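Local coordinates for thiol-activated cytolysin (Desulfobulbus propionicus, PDB 6NAL), which probably forms large pores in target membranes as a toxin of the cholesterol-dependent cytolysin (thiol-activated cytolysin) family, at residues G241-L252 / Q286-S297. Numbering follows the deposited sequence.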
ATOM      1  N   GLY A 241      21.495 -35.623  -0.884  1.00 33.31           N
ATOM      2  CA  GLY A 241      20.129 -35.817  -1.266  1.00 29.19           C
ATOM      3  C   GLY A 241      19.851 -35.377  -2.672  1.00 33.37           C
ATOM      4  O   GLY A 241      20.652 -35.638  -3.555  1.00 30.96           O
ATOM      5  N   ARG A 242      18.720 -34.687  -2.881  1.00 33.71           N
ATOM      6  CA  ARG A 242      18.186 -34.387  -4.200  1.00 33.02           C
ATOM      7  C   ARG A 242      17.571 -32.998  -4.188  1.00 29.72           C
ATOM      8  O   ARG A 242      16.960 -32.585  -3.210  1.00 35.20           O
ATOM      9  CB  ARG A 242      17.109 -35.409  -4.574  1.00 29.79           C
ATOM     10  CG  ARG A 242      16.367 -35.178  -5.871  1.00 28.35           C
ATOM     11  CD  ARG A 242      15.454 -36.426  -6.101  1.00 41.88           C
ATOM     12  NE  ARG A 242      14.464 -36.262  -7.150  1.00 51.49           N
ATOM     13  CZ  ARG A 242      14.707 -36.442  -8.441  1.00 49.42           C
ATOM     14  NH1 ARG A 242      15.925 -36.794  -8.805  1.00 50.66           N
ATOM     15  NH2 ARG A 242      13.734 -36.306  -9.348  1.00 57.57           N
ATOM     16  N   GLN A 243      17.610 -32.339  -5.318  1.00 33.15           N
ATOM     17  CA  GLN A 243      17.270 -30.936  -5.383  1.00 34.99           C
ATOM     18  C   GLN A 243      16.692 -30.701  -6.767  1.00 29.60           C
ATOM     19  O   GLN A 243      17.231 -31.153  -7.774  1.00 35.25           O
ATOM     20  CB  GLN A 243      18.513 -30.094  -5.085  1.00 30.76           C
ATOM     21  CG  GLN A 243      18.257 -28.786  -4.447  1.00 47.72           C
ATOM     22  CD  GLN A 243      19.479 -28.220  -3.751  1.00 40.50           C
ATOM     23  OE1 GLN A 243      19.335 -27.475  -2.791  1.00 54.31           O
ATOM     24  NE2 GLN A 243      20.672 -28.547  -4.230  1.00 38.04           N
ATOM     25  N   ILE A 244      15.576 -30.010  -6.789  1.00 27.58           N
ATOM     26  CA  ILE A 244      14.917 -29.579  -8.002  1.00 32.25           C
ATOM     27  C   ILE A 244      14.739 -28.062  -7.957  1.00 36.98           C
ATOM     28  O   ILE A 244      14.212 -27.514  -6.977  1.00 35.69           O
ATOM     29  CB  ILE A 244      13.552 -30.268  -8.162  1.00 38.57           C
ATOM     30  CG1 ILE A 244      13.786 -31.781  -8.089  1.00 43.40           C
ATOM     31  CG2 ILE A 244      12.914 -29.788  -9.429  1.00 31.19           C
ATOM     32  CD1 ILE A 244      12.518 -32.557  -7.898  1.00 46.93           C
ATOM     33  N   PHE A 245      15.136 -27.397  -9.030  1.00 29.53           N
ATOM     34  CA  PHE A 245      14.945 -25.963  -9.186  1.00 32.78           C
ATOM     35  C   PHE A 245      14.034 -25.724 -10.366  1.00 31.55           C
ATOM     36  O   PHE A 245      14.238 -26.329 -11.414  1.00 36.52           O
ATOM     37  CB  PHE A 245      16.279 -25.260  -9.443  1.00 39.04           C
ATOM     38  CG  PHE A 245      17.140 -25.150  -8.239  1.00 33.06           C
ATOM     39  CD1 PHE A 245      18.068 -26.112  -7.953  1.00 43.15           C
ATOM     40  CD2 PHE A 245      17.023 -24.061  -7.393  1.00 48.65           C
ATOM     41  CE1 PHE A 245      18.888 -26.000  -6.828  1.00 49.94           C
ATOM     42  CE2 PHE A 245      17.818 -23.942  -6.272  1.00 49.07           C
ATOM     43  CZ  PHE A 245      18.755 -24.908  -5.993  1.00 43.36           C
ATOM     44  N   LEU A 246      13.052 -24.833 -10.204  1.00 32.54           N
ATOM     45  CA  LEU A 246      12.220 -24.353 -11.302  1.00 38.41           C
ATOM     46  C   LEU A 246      12.384 -22.844 -11.462  1.00 37.25           C
ATOM     47  O   LEU A 246      12.052 -22.081 -10.557  1.00 33.88           O
ATOM     48  CB  LEU A 246      10.748 -24.667 -11.056  1.00 37.58           C
ATOM     49  CG  LEU A 246      10.286 -26.085 -11.326  1.00 39.53           C
ATOM     50  CD1 LEU A 246      10.553 -26.792 -10.028  1.00 39.55           C
ATOM     51  CD2 LEU A 246       8.863 -26.067 -11.741  1.00 47.97           C
ATOM     52  N   LYS A 247      12.823 -22.414 -12.629  1.00 36.05           N
ATOM     53  CA  LYS A 247      13.043 -21.005 -12.904  1.00 36.33           C
ATOM     54  C   LYS A 247      11.950 -20.525 -13.841  1.00 38.26           C
ATOM     55  O   LYS A 247      11.753 -21.099 -14.911  1.00 37.87           O
ATOM     56  CB  LYS A 247      14.420 -20.780 -13.526  1.00 42.17           C
ATOM     57  CG  LYS A 247      14.680 -19.333 -13.852  1.00 45.96           C
ATOM     58  CD  LYS A 247      16.142 -19.140 -14.302  1.00 50.30           C
ATOM     59  CE  LYS A 247      16.205 -18.429 -15.659  1.00 62.16           C
ATOM     60  NZ  LYS A 247      15.443 -19.219 -16.674  1.00 66.06           N
ATOM     61  N   PHE A 248      11.225 -19.489 -13.425  1.00 44.78           N
ATOM     62  CA  PHE A 248      10.190 -18.864 -14.240  1.00 39.95           C
ATOM     63  C   PHE A 248      10.658 -17.461 -14.616  1.00 39.18           C
ATOM     64  O   PHE A 248      10.949 -16.650 -13.738  1.00 44.66           O
ATOM     65  CB  PHE A 248       8.869 -18.768 -13.500  1.00 30.90           C
ATOM     66  CG  PHE A 248       8.357 -20.057 -12.966  1.00 33.44           C
ATOM     67  CD1 PHE A 248       8.777 -20.541 -11.743  1.00 43.08           C
ATOM     68  CD2 PHE A 248       7.429 -20.792 -13.681  1.00 43.02           C
ATOM     69  CE1 PHE A 248       8.291 -21.747 -11.263  1.00 42.76           C
ATOM     70  CE2 PHE A 248       6.926 -21.969 -13.192  1.00 44.81           C
ATOM     71  CZ  PHE A 248       7.369 -22.452 -11.989  1.00 49.13           C
ATOM     72  N   GLU A 249      10.729 -17.187 -15.904  1.00 39.44           N
ATOM     73  CA  GLU A 249      11.237 -15.944 -16.456  1.00 43.56           C
ATOM     74  C   GLU A 249      10.158 -15.382 -17.380  1.00 55.60           C
ATOM     75  O   GLU A 249       9.537 -16.129 -18.157  1.00 47.73           O
ATOM     76  CB  GLU A 249      12.539 -16.178 -17.222  1.00 48.92           C
ATOM     77  CG  GLU A 249      13.477 -14.978 -17.234  1.00 65.41           C
ATOM     78  CD  GLU A 249      14.843 -15.261 -17.893  1.00 83.36           C
ATOM     79  OE1 GLU A 249      15.008 -14.942 -19.098  1.00 89.38           O
ATOM     80  OE2 GLU A 249      15.755 -15.784 -17.202  1.00 84.88           O
ATOM     81  N   SER A 250       9.910 -14.075 -17.282  1.00 54.50           N
ATOM     82  CA  SER A 250       8.795 -13.470 -17.998  1.00 45.87           C
ATOM     83  C   SER A 250       9.080 -12.005 -18.246  1.00 52.59           C
ATOM     84  O   SER A 250       9.817 -11.378 -17.490  1.00 52.64           O
ATOM     85  CB  SER A 250       7.506 -13.603 -17.196  1.00 48.79           C
ATOM     86  OG  SER A 250       6.413 -13.120 -17.929  1.00 52.40           O
ATOM     87  N   LYS A 251       8.474 -11.446 -19.291  1.00 60.09           N
ATOM     88  CA  LYS A 251       8.469  -9.992 -19.422  1.00 58.75           C
ATOM     89  C   LYS A 251       7.355  -9.350 -18.603  1.00 51.13           C
ATOM     90  O   LYS A 251       7.377  -8.129 -18.414  1.00 58.28           O
ATOM     91  CB  LYS A 251       8.393  -9.609 -20.903  1.00 65.20           C
ATOM     92  CG  LYS A 251       9.746  -9.792 -21.598  1.00 66.72           C
ATOM     93  CD  LYS A 251       9.710  -9.341 -23.022  1.00 74.28           C
ATOM     94  CE  LYS A 251      10.906  -8.388 -23.354  1.00 99.45           C
ATOM     95  NZ  LYS A 251      11.775  -8.888 -24.474  1.00102.00           N
ATOM     96  N   LEU A 252       6.366 -10.133 -18.158  1.00 52.48           N
ATOM     97  CA  LEU A 252       5.415  -9.673 -17.152  1.00 52.57           C
ATOM     98  C   LEU A 252       6.100  -8.968 -15.992  1.00 54.31           C
ATOM     99  O   LEU A 252       7.303  -9.146 -15.771  1.00 57.86           O
ATOM    100  CB  LEU A 252       4.610 -10.817 -16.543  1.00 49.77           C
ATOM    101  CG  LEU A 252       3.784 -11.753 -17.419  1.00 67.38           C
ATOM    102  CD1 LEU A 252       3.226 -12.972 -16.646  1.00 58.23           C
ATOM    103  CD2 LEU A 252       2.665 -10.947 -18.073  1.00 60.05           C
ATOM    104  N   GLN A 286       3.303 -16.328 -21.575  1.00 67.83           N
ATOM    105  CA  GLN A 286       4.431 -15.420 -21.527  1.00 61.53           C
ATOM    106  C   GLN A 286       5.481 -15.858 -20.533  1.00 48.86           C
ATOM    107  O   GLN A 286       6.423 -15.110 -20.288  1.00 53.27           O
ATOM    108  CB  GLN A 286       3.944 -14.015 -21.156  1.00 65.46           C
ATOM    109  CG  GLN A 286       3.288 -13.258 -22.308  1.00 78.63           C
ATOM    110  CD  GLN A 286       2.538 -12.040 -21.837  1.00 76.60           C
ATOM    111  OE1 GLN A 286       1.324 -12.087 -21.737  1.00 72.97           O
ATOM    112  NE2 GLN A 286       3.249 -10.940 -21.550  1.00 77.95           N
ATOM    113  N   ILE A 287       5.319 -17.024 -19.919  1.00 55.83           N
ATOM    114  CA  ILE A 287       6.230 -17.507 -18.881  1.00 60.12           C
ATOM    115  C   ILE A 287       7.028 -18.689 -19.420  1.00 46.63           C
ATOM    116  O   ILE A 287       6.465 -19.737 -19.756  1.00 50.42           O
ATOM    117  CB  ILE A 287       5.457 -17.873 -17.603  1.00 55.81           C
ATOM    118  CG1 ILE A 287       4.648 -16.644 -17.154  1.00 47.91           C
ATOM    119  CG2 ILE A 287       6.395 -18.306 -16.506  1.00 44.00           C
ATOM    120  CD1 ILE A 287       3.785 -16.859 -15.918  1.00 49.15           C
ATOM    121  N   ASP A 288       8.345 -18.512 -19.479  1.00 53.66           N
ATOM    122  CA  ASP A 288       9.286 -19.558 -19.867  1.00 52.15           C
ATOM    123  C   ASP A 288       9.771 -20.340 -18.643  1.00 60.81           C
ATOM    124  O   ASP A 288      10.273 -19.746 -17.683  1.00 61.47           O
ATOM    125  CB  ASP A 288      10.509 -18.963 -20.572  1.00 52.10           C
ATOM    126  CG  ASP A 288      10.198 -18.382 -21.952  1.00 80.21           C
ATOM    127  OD1 ASP A 288       9.162 -18.744 -22.567  1.00 89.66           O
ATOM    128  OD2 ASP A 288      11.014 -17.551 -22.425  1.00 84.83           O
ATOM    129  N   VAL A 289       9.679 -21.669 -18.703  1.00 55.79           N
ATOM    130  CA  VAL A 289      10.042 -22.537 -17.585  1.00 53.36           C
ATOM    131  C   VAL A 289      11.362 -23.240 -17.885  1.00 46.07           C
ATOM    132  O   VAL A 289      11.593 -23.710 -19.002  1.00 47.57           O
ATOM    133  CB  VAL A 289       8.938 -23.573 -17.297  1.00 45.82           C
ATOM    134  CG1 VAL A 289       9.258 -24.322 -16.012  1.00 47.67           C
ATOM    135  CG2 VAL A 289       7.577 -22.915 -17.248  1.00 52.91           C
ATOM    136  N   SER A 290      12.228 -23.297 -16.886  1.00 45.25           N
ATOM    137  CA  SER A 290      13.476 -24.037 -16.951  1.00 43.25           C
ATOM    138  C   SER A 290      13.563 -24.851 -15.685  1.00 38.74           C
ATOM    139  O   SER A 290      13.117 -24.399 -14.643  1.00 37.43           O
ATOM    140  CB  SER A 290      14.664 -23.137 -17.049  1.00 39.37           C
ATOM    141  OG  SER A 290      14.638 -22.524 -18.313  1.00 59.75           O
ATOM    142  N   ILE A 291      14.153 -26.030 -15.780  1.00 44.57           N
ATOM    143  CA  ILE A 291      14.213 -26.957 -14.659  1.00 39.45           C
ATOM    144  C   ILE A 291      15.544 -27.673 -14.630  1.00 32.75           C
ATOM    145  O   ILE A 291      16.041 -28.159 -15.649  1.00 36.56           O
ATOM    146  CB  ILE A 291      13.097 -28.003 -14.723  1.00 38.70           C
ATOM    147  CG1 ILE A 291      11.758 -27.295 -14.732  1.00 41.66           C
ATOM    148  CG2 ILE A 291      13.238 -28.928 -13.588  1.00 33.29           C
ATOM    149  CD1 ILE A 291      10.627 -28.274 -14.841  1.00 48.20           C
ATOM    150  N   VAL A 292      16.092 -27.789 -13.444  1.00 32.37           N
ATOM    151  CA  VAL A 292      17.286 -28.566 -13.243  1.00 33.40           C
ATOM    152  C   VAL A 292      17.039 -29.511 -12.081  1.00 37.67           C
ATOM    153  O   VAL A 292      16.501 -29.124 -11.035  1.00 33.42           O
ATOM    154  CB  VAL A 292      18.523 -27.675 -13.008  1.00 38.49           C
ATOM    155  CG1 VAL A 292      18.277 -26.776 -11.901  1.00 44.00           C
ATOM    156  CG2 VAL A 292      19.736 -28.502 -12.695  1.00 40.73           C
ATOM    157  N   VAL A 293      17.454 -30.755 -12.272  1.00 31.78           N
ATOM    158  CA  VAL A 293      17.279 -31.807 -11.295  1.00 30.86           C
ATOM    159  C   VAL A 293      18.665 -32.368 -10.965  1.00 33.58           C
ATOM    160  O   VAL A 293      19.423 -32.725 -11.868  1.00 37.05           O
ATOM    161  CB  VAL A 293      16.338 -32.900 -11.834  1.00 31.78           C
ATOM    162  CG1 VAL A 293      16.416 -34.125 -10.898  1.00 34.85           C
ATOM    163  CG2 VAL A 293      14.879 -32.380 -11.993  1.00 39.42           C
ATOM    164  N   HIS A 294      18.975 -32.488  -9.683  1.00 36.34           N
ATOM    165  CA  HIS A 294      20.342 -32.750  -9.223  1.00 41.84           C
ATOM    166  C   HIS A 294      20.262 -33.733  -8.058  1.00 37.43           C
ATOM    167  O   HIS A 294      19.531 -33.486  -7.092  1.00 36.79           O
ATOM    168  CB  HIS A 294      20.993 -31.409  -8.837  1.00 47.01           C
ATOM    169  CG  HIS A 294      22.414 -31.510  -8.390  1.00 56.20           C
ATOM    170  ND1 HIS A 294      22.938 -30.715  -7.388  1.00 62.63           N
ATOM    171  CD2 HIS A 294      23.420 -32.296  -8.815  1.00 50.62           C
ATOM    172  CE1 HIS A 294      24.202 -31.032  -7.200  1.00 59.79           C
ATOM    173  NE2 HIS A 294      24.516 -31.999  -8.043  1.00 63.10           N
ATOM    174  N   GLY A 295      20.943 -34.871  -8.179  1.00 36.27           N
ATOM    175  CA  GLY A 295      20.908 -35.883  -7.145  1.00 41.65           C
ATOM    176  C   GLY A 295      19.853 -36.938  -7.429  1.00 48.59           C
ATOM    177  O   GLY A 295      18.690 -36.608  -7.675  1.00 49.29           O
ATOM    178  N   GLY A 296      20.228 -38.208  -7.357  1.00 47.41           N
ATOM    179  CA  GLY A 296      19.422 -39.257  -7.997  1.00 60.65           C
ATOM    180  C   GLY A 296      19.623 -39.208  -9.507  1.00 56.37           C
ATOM    181  O   GLY A 296      20.785 -39.140 -10.000  1.00 71.19           O
ATOM    182  N   SER A 297      18.533 -39.295 -10.265  1.00 61.60           N
ATOM    183  CA  SER A 297      18.488 -38.685 -11.591  1.00 65.22           C
ATOM    184  C   SER A 297      19.331 -37.417 -11.735  1.00 60.62           C
ATOM    185  O   SER A 297      19.507 -36.672 -10.742  1.00 57.61           O
ATOM    186  CB  SER A 297      17.021 -38.350 -11.880  1.00 66.77           C
ATOM    187  OG  SER A 297      16.626 -37.210 -11.130  1.00 62.43           O
TER
HETATM  188  O   HOH W   1      13.193 -19.849 -17.664  1.00 49.95           O
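R242 NH1 donates a hydrogen bond to G295 O (3.0 Å) from within the carbonyl plane, and that oxygen lies close to the guanidinium plane. S297 OG is a second partner of NH1, in line with its N-H (172°), but the modelled length is too short to be trusted. CG stands anti to the backbone N (chi1 175°) and the chain stays extended to NE, which carries the guanidinium across to the loop residues G295-S297. Backbone pairing follows: Q243, F245, K247 and E249 form hydrogen-bonded pairs with H294, V292, S290 and D288, K247 N lying 2.8 Å from S290 O. The N-to-C directions of strands 241-250 and 287-294 differ by 163°, close to antiparallel. Beyond them S250 OG donates to Q286 O (3.1 Å). On the face carrying Q243, F245, K247, S290 and V292, a water donates to D288 O (2.9 Å) and is also bonded to S290 OG; its contact with K247 NZ is modelled very short. K247 NZ also makes a salt bridge with E249 OE2. Here F245 CB packs 3.5 Å from V292 CG1.

On the face of I244, L246, F248, V289, I291 and V293, I287 CG2 meets the F248 ring at its edge, 3.9 Å from CD2, and L246 CG lies 3.9 Å from I291 CG1.

Strands 232-250 and 287-294 are antiparallel neighbours in a large sheet, consistent with the central sheet of cytolysins. One face packs mostly apolar side chains against helices 309-320 and 254-264; the other mixes polar and apolar groups, the lysine charge probably balanced by E249.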